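Exotoxin 3 (Staphylococcus aureus, PDB 2Z8L) binds the glycan sialyl Lewis X and is a superantigen-like toxin built from an OB-fold domain and a beta-grasp domain. Local coordinates at residues K100-A105 and I134-V139; D108-P113 and D196-E201. One frame throughout, in Å; residues are numbered along the deposited sequence.

In the fold
Both contacts involve the long connection that leaves the OB-fold strand 92-100 and enters the beta-grasp strand 114-121. Contact 1 joins its beginning, 100-105, to segment 134-139 of the beta-grasp domain and lies at the surface between the two domains. Contact 2 joins its end, 108-113, to segment 196-201 and is partly buried. Carboxylates and an amide meeting backbone groups, with waters between them, make up contact 1; in contact 2 one asparagine amide donates to two backbone carbonyls, with apolar pairs beside it. Their centres are 10 Å apart, and Ile134 of contact 1 probably hydrogen-bonds through its backbone to Leu110 and Asn111 of contact 2.

Contact 1: residues K100-A105 and I134-V139; sequences KKNQGA and IYKEEV. Unlike the reference sequence in segment 134-139: Val139 (reference Ile). With PO4 (phosphate ion), chain C.
At the seam between the OB-fold and beta-grasp domains, the interdomain connection beginning at Lys100 is held to the loop leading into strand 138-140 by side chains that bond to backbone. Asn102 does this in one direction. Asn102 OD1 accepts from Glu137 N at 2.9 Å, nearly straight at 178°, while Asn102 ND2 gives a 3.1 Å bond to Tyr135 O, which lies in the plane of the amide. With both ends used, the amide cannot easily flip.

Glu137 returns the grip. Its CG stands anti to the carbonyl carbon (chi1 -65°) and the chain runs on extended, which carries the carboxylate to the backbone just past Asn102. There Glu137 OE1 accepts from Gln103 N at 2.9 Å, and Glu137 OE2 from Gly104 N, also at 2.9 Å, on its syn lone pair. OE2 has a further partner in Tyr106 OH. At the other end of the contact, Lys100 N donates to Glu138 OE2 at 3.1 Å, approaching from above the carboxylate plane, and the Lys100 CG methylene rests against the same oxygen.

One water sits between the segments and is bound four ways: it donates to Lys100 O and Asn102 OD1 and accepts from Lys136 NZ and Glu138 N. A second links Lys101 O to Glu137 OE1. Lys136, bent at chi3 and chi4, brings NZ round to the first water, where it also makes a salt bridge with Asp78, a hydrogen bond to Thr99 OG1 and a weak one to Glu138 O. A phosphate, probably from the crystallisation liquor, accepts from Asn102 N through O4 at 2.8 Å.

The contact thus bridges the end of OB-fold strand 92-100 and the start of strand 138-140, which pairs with strand 194-196 and leads into helix 141-155.

Contact 2: residues D108-P113 and D196-E201; sequences DYLNAP and DGRNIE. Unlike the reference sequence in segment 108-113: Asn111 (reference Ser).
Leu110 is the first residue of 108-113 to touch segment 196-201, laying CD1 against the aliphatic CG of Arg198 at 3.9 Å. Leu110 CD2 comes to 4.1 Å of the same Arg198 carbon; chi1 50° and chi2 62° together bring both leucine methyls there. The arginine's far end is occupied within its own segment: Arg198 NE and NH2 each bond one oxygen of the Asp196 carboxylate, with Arg198 NE to Asp196 OD1 at 3.0 Å in the guanidinium plane. OD1 also accepts from Arg198 N, closing an Asx turn at the start of the 3-10 segment 197-199.

Asn111, which replaces the serine of the reference sequence, carries the polar part. Its CG stands anti to the backbone N (chi1 -169°), and Asn111 ND2 reaches in between two carbonyls, donating to Gly197 O at 2.8 Å and to Ile200 O at 2.9 Å. Both acceptors lie close to the amide plane, so the two N-H groups are spent and the amide's rotation is fixed. A water lies 2.8 Å from Asn111 OD1 and near Ile200 O.

Pro113 ends the walk. Pro113 CG packs on Ile200 CG2 at 3.9 Å, and Pro113 CB lies 3.6 Å from Glu201 O; Ile200 in turn leans on Val170 and Met172 of strand 167-172.

The backbone of Leu110 and Asn111 bonds Ile134 in a classic bulge just ahead of strand 114-121. That strand runs parallel to 200-207 in the mixed sheet, the central parallel pairing of a beta-grasp fold, and this contact joins the loop leading into strand 114-121 to the 3-10 turn and first residues of strand 200-207.

Contact 1: residues K100-A105 and I134-V139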
loop_
_atom_site.group_PDB
_atom_site.type_symbol
_atom_site.label_atom_id
_atom_site.label_comp_id
_atom_site.label_asym_id
_atom_site.label_seq_id
_atom_site.Cartn_x
_atom_site.Cartn_y
_atom_site.Cartn_z
ATOM N N LYS A 100 12.297 3.492 -2.209
ATOM C CA LYS A 100 13.532 3.355 -3.012
ATOM C C LYS A 100 13.460 2.070 -3.807
ATOM O O LYS A 100 12.935 1.073 -3.310
ATOM C CB LYS A 100 14.700 3.274 -2.059
ATOM C CG LYS A 100 14.724 4.463 -1.087
ATOM C CD LYS A 100 15.989 4.532 -0.263
ATOM C CE LYS A 100 16.213 5.960 0.209
ATOM N NZ LYS A 100 14.992 6.547 0.893
ATOM N N LYS A 101 13.973 2.087 -5.034
ATOM C CA LYS A 101 14.003 0.885 -5.830
ATOM C C LYS A 101 14.974 -0.123 -5.175
ATOM O O LYS A 101 15.837 0.216 -4.336
ATOM C CB LYS A 101 14.386 1.183 -7.278
ATOM C CG LYS A 101 15.827 1.571 -7.405
ATOM C CD LYS A 101 16.152 1.913 -8.837
ATOM C CE LYS A 101 17.600 2.152 -8.932
ATOM N NZ LYS A 101 17.921 2.817 -10.216
ATOM N N ASN A 102 14.825 -1.377 -5.563
ATOM C CA ASN A 102 15.711 -2.405 -5.033
ATOM C C ASN A 102 17.184 -2.138 -5.363
ATOM O O ASN A 102 17.515 -1.760 -6.471
ATOM C CB ASN A 102 15.335 -3.763 -5.624
ATOM C CG ASN A 102 14.063 -4.340 -5.037
ATOM O OD1 ASN A 102 13.599 -3.920 -3.984
ATOM N ND2 ASN A 102 13.567 -5.386 -5.680
ATOM N N GLN A 103 18.048 -2.356 -4.396
ATOM C CA GLN A 103 19.484 -2.311 -4.621
ATOM C C GLN A 103 19.951 -3.662 -5.161
ATOM O O GLN A 103 20.927 -3.684 -5.898
ATOM C CB GLN A 103 20.202 -1.948 -3.323
ATOM C CG GLN A 103 21.693 -1.785 -3.461
ATOM C CD GLN A 103 22.397 -1.016 -2.339
ATOM O OE1 GLN A 103 21.780 -0.190 -1.634
ATOM N NE2 GLN A 103 23.729 -1.269 -2.180
ATOM N N GLY A 104 19.314 -4.762 -4.751
ATOM C CA GLY A 104 19.555 -6.041 -5.303
ATOM C C GLY A 104 18.821 -6.280 -6.599
ATOM O O GLY A 104 17.947 -5.504 -7.015
ATOM N N ALA A 105 19.192 -7.380 -7.240
ATOM C CA ALA A 105 18.605 -7.807 -8.507
ATOM C C ALA A 105 18.138 -9.236 -8.206
ATOM O O ALA A 105 18.942 -10.099 -7.871
ATOM C CB ALA A 105 19.572 -7.775 -9.615
ATOM N N ILE A 134 6.543 -11.186 -1.627
ATOM C CA ILE A 134 7.100 -9.868 -1.510
ATOM C C ILE A 134 8.287 -9.785 -2.459
ATOM O O ILE A 134 9.167 -10.631 -2.396
ATOM C CB ILE A 134 7.626 -9.622 -0.054
ATOM C CG1 ILE A 134 6.537 -9.804 1.028
ATOM C CG2 ILE A 134 8.301 -8.287 0.119
ATOM C CD1 ILE A 134 5.453 -8.851 0.913
ATOM N N TYR A 135 8.270 -8.784 -3.342
ATOM C CA TYR A 135 9.337 -8.587 -4.329
ATOM C C TYR A 135 10.224 -7.398 -4.048
ATOM O O TYR A 135 11.216 -7.217 -4.772
ATOM C CB TYR A 135 8.729 -8.463 -5.747
ATOM C CG TYR A 135 7.976 -9.705 -6.166
ATOM C CD1 TYR A 135 8.577 -10.675 -6.940
ATOM C CD2 TYR A 135 6.656 -9.893 -5.802
ATOM C CE1 TYR A 135 7.891 -11.817 -7.324
ATOM C CE2 TYR A 135 5.982 -11.024 -6.197
ATOM C CZ TYR A 135 6.609 -11.972 -6.939
ATOM O OH TYR A 135 5.974 -13.135 -7.373
ATOM N N LYS A 136 9.918 -6.630 -3.017
ATOM C CA LYS A 136 10.609 -5.393 -2.761
ATOM C C LYS A 136 11.315 -5.361 -1.424
ATOM O O LYS A 136 10.748 -5.742 -0.430
ATOM C CB LYS A 136 9.632 -4.185 -2.920
ATOM C CG LYS A 136 9.361 -3.920 -4.403
ATOM C CD LYS A 136 8.329 -2.822 -4.671
ATOM C CE LYS A 136 8.565 -1.517 -3.840
ATOM N NZ LYS A 136 9.919 -0.802 -3.929
ATOM N N GLU A 137 12.508 -4.772 -1.419
ATOM C CA GLU A 137 13.254 -4.544 -0.206
ATOM C C GLU A 137 12.573 -3.550 0.682
ATOM O O GLU A 137 12.628 -3.701 1.890
ATOM C CB GLU A 137 14.662 -4.023 -0.522
ATOM C CG GLU A 137 15.501 -5.018 -1.243
ATOM C CD GLU A 137 16.701 -4.385 -1.966
ATOM O OE1 GLU A 137 16.927 -3.151 -1.823
ATOM O OE2 GLU A 137 17.342 -5.126 -2.705
ATOM N N GLU A 138 12.021 -2.507 0.090
ATOM C CA GLU A 138 11.300 -1.431 0.829
ATOM C C GLU A 138 9.878 -1.455 0.300
ATOM O O GLU A 138 9.662 -1.296 -0.880
ATOM C CB GLU A 138 11.952 -0.081 0.524
ATOM C CG GLU A 138 11.770 0.899 1.608
ATOM C CD GLU A 138 12.626 2.126 1.381
ATOM O OE1 GLU A 138 13.879 2.029 1.650
ATOM O OE2 GLU A 138 12.065 3.150 0.864
ATOM N N VAL A 139 8.915 -1.677 1.179
ATOM C CA VAL A 139 7.550 -1.793 0.785
ATOM C C VAL A 139 6.705 -0.755 1.586
ATOM O O VAL A 139 6.850 -0.620 2.807
ATOM C CB VAL A 139 6.955 -3.194 1.026
ATOM C CG1 VAL A 139 5.595 -3.216 0.267
ATOM C CG2 VAL A 139 7.868 -4.363 0.601
HETATM P P PO4 C . 12.596 -2.301 -8.641
HETATM O O1 PO4 C . 12.232 -1.031 -9.431
HETATM O O2 PO4 C . 13.980 -2.750 -9.090
HETATM O O3 PO4 C . 11.610 -3.411 -8.945
HETATM O O4 PO4 C . 12.628 -2.048 -7.151
HETATM O O HOH W 1 12.536 -1.668 -2.849
HETATM O O HOH W 2 15.711 -0.659 -1.471
#

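Contact 2: residues D108-P113 and D196-E201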
loop_
_atom_site.group_PDB
_atom_site.type_symbol
_atom_site.label_atom_id
_atom_site.label_comp_id
_atom_site.label_asym_id
_atom_site.label_seq_id
_atom_site.Cartn_x
_atom_site.Cartn_y
_atom_site.Cartn_z
ATOM N N ASP A 108 13.366 -14.016 -8.281
ATOM C CA ASP A 108 12.058 -14.396 -7.807
ATOM C C ASP A 108 11.752 -13.527 -6.580
ATOM O O ASP A 108 12.474 -12.586 -6.244
ATOM C CB ASP A 108 12.003 -15.890 -7.459
ATOM C CG ASP A 108 10.622 -16.542 -7.744
ATOM O OD1 ASP A 108 9.618 -15.793 -7.911
ATOM O OD2 ASP A 108 10.557 -17.814 -7.873
ATOM N N TYR A 109 10.658 -13.817 -5.927
ATOM C CA TYR A 109 10.299 -13.082 -4.713
ATOM C C TYR A 109 11.343 -13.240 -3.605
ATOM O O TYR A 109 11.995 -14.288 -3.476
ATOM C CB TYR A 109 8.922 -13.481 -4.198
ATOM C CG TYR A 109 8.683 -14.927 -4.143
ATOM C CD1 TYR A 109 9.114 -15.693 -3.098
ATOM C CD2 TYR A 109 8.029 -15.536 -5.175
ATOM C CE1 TYR A 109 8.841 -17.103 -3.077
ATOM C CE2 TYR A 109 7.722 -16.925 -5.158
ATOM C CZ TYR A 109 8.176 -17.695 -4.121
ATOM O OH TYR A 109 7.887 -19.063 -4.148
ATOM N N LEU A 110 11.511 -12.211 -2.795
ATOM C CA LEU A 110 12.525 -12.267 -1.759
ATOM C C LEU A 110 12.026 -12.658 -0.404
ATOM O O LEU A 110 12.838 -12.891 0.508
ATOM C CB LEU A 110 13.353 -10.980 -1.720
ATOM C CG LEU A 110 12.681 -9.655 -1.681
ATOM C CD1 LEU A 110 11.781 -9.439 -0.400
ATOM C CD2 LEU A 110 13.680 -8.476 -1.812
ATOM N N ASN A 111 10.707 -12.789 -0.256
ATOM C CA ASN A 111 10.124 -13.268 0.997
ATOM C C ASN A 111 8.714 -13.757 0.672
ATOM O O ASN A 111 8.073 -13.225 -0.214
ATOM C CB ASN A 111 10.112 -12.087 2.002
ATOM C CG ASN A 111 9.781 -12.459 3.428
ATOM O OD1 ASN A 111 9.799 -13.622 3.823
ATOM N ND2 ASN A 111 9.532 -11.405 4.249
ATOM N N ALA A 112 8.246 -14.766 1.405
ATOM C CA ALA A 112 6.919 -15.377 1.167
ATOM C C ALA A 112 6.253 -15.623 2.524
ATOM O O ALA A 112 5.961 -16.774 2.892
ATOM C CB ALA A 112 7.037 -16.653 0.398
ATOM N N PRO A 113 5.988 -14.545 3.244
ATOM C CA PRO A 113 5.336 -14.718 4.563
ATOM C C PRO A 113 3.980 -15.410 4.423
ATOM O O PRO A 113 3.265 -15.178 3.467
ATOM C CB PRO A 113 5.158 -13.281 5.071
ATOM C CG PRO A 113 5.229 -12.406 3.803
ATOM C CD PRO A 113 6.187 -13.128 2.895
ATOM N N ASP A 196 10.652 -2.847 5.871
ATOM C CA ASP A 196 11.573 -3.699 5.143
ATOM C C ASP A 196 10.849 -4.975 4.785
ATOM O O ASP A 196 10.503 -5.788 5.659
ATOM C CB ASP A 196 12.808 -4.059 5.972
ATOM C CG ASP A 196 13.935 -4.732 5.127
ATOM O OD1 ASP A 196 13.673 -5.444 4.098
ATOM O OD2 ASP A 196 15.153 -4.535 5.471
ATOM N N GLY A 197 10.601 -5.155 3.490
ATOM C CA GLY A 197 9.983 -6.353 2.976
ATOM C C GLY A 197 10.609 -7.683 3.358
ATOM O O GLY A 197 9.880 -8.678 3.553
ATOM N N ARG A 198 11.942 -7.696 3.527
ATOM C CA ARG A 198 12.678 -8.908 3.899
ATOM C C ARG A 198 12.379 -9.359 5.338
ATOM O O ARG A 198 12.645 -10.513 5.688
ATOM C CB ARG A 198 14.153 -8.687 3.684
ATOM C CG ARG A 198 14.528 -8.564 2.240
ATOM C CD ARG A 198 15.872 -7.936 2.015
ATOM N NE ARG A 198 15.965 -6.598 2.551
ATOM C CZ ARG A 198 17.031 -5.826 2.389
ATOM N NH1 ARG A 198 18.065 -6.240 1.659
ATOM N NH2 ARG A 198 17.039 -4.628 2.949
ATOM N N ASN A 199 11.883 -8.441 6.164
ATOM C CA ASN A 199 11.731 -8.690 7.573
ATOM C C ASN A 199 10.289 -8.963 8.002
ATOM O O ASN A 199 10.003 -9.064 9.198
ATOM C CB ASN A 199 12.287 -7.527 8.392
ATOM C CG ASN A 199 13.804 -7.435 8.349
ATOM O OD1 ASN A 199 14.491 -8.359 7.934
ATOM N ND2 ASN A 199 14.317 -6.296 8.756
ATOM N N ILE A 200 9.351 -9.044 7.067
ATOM C CA ILE A 200 8.009 -9.438 7.418
ATOM C C ILE A 200 8.032 -10.919 7.746
ATOM O O ILE A 200 8.567 -11.746 6.972
ATOM C CB ILE A 200 7.022 -9.159 6.245
ATOM C CG1 ILE A 200 6.969 -7.680 5.936
ATOM C CG2 ILE A 200 5.611 -9.672 6.587
ATOM C CD1 ILE A 200 6.215 -7.300 4.649
ATOM N N GLU A 201 7.438 -11.275 8.877
ATOM C CA GLU A 201 7.345 -12.675 9.292
ATOM C C GLU A 201 6.059 -13.341 8.816
ATOM O O GLU A 201 6.074 -14.465 8.338
ATOM C CB GLU A 201 7.453 -12.782 10.819
ATOM C CG GLU A 201 7.375 -14.225 11.392
ATOM C CD GLU A 201 8.319 -15.260 10.750
ATOM O OE1 GLU A 201 9.384 -14.908 10.183
ATOM O OE2 GLU A 201 7.996 -16.481 10.848
HETATM O O HOH W 3 8.597 -14.609 6.140
#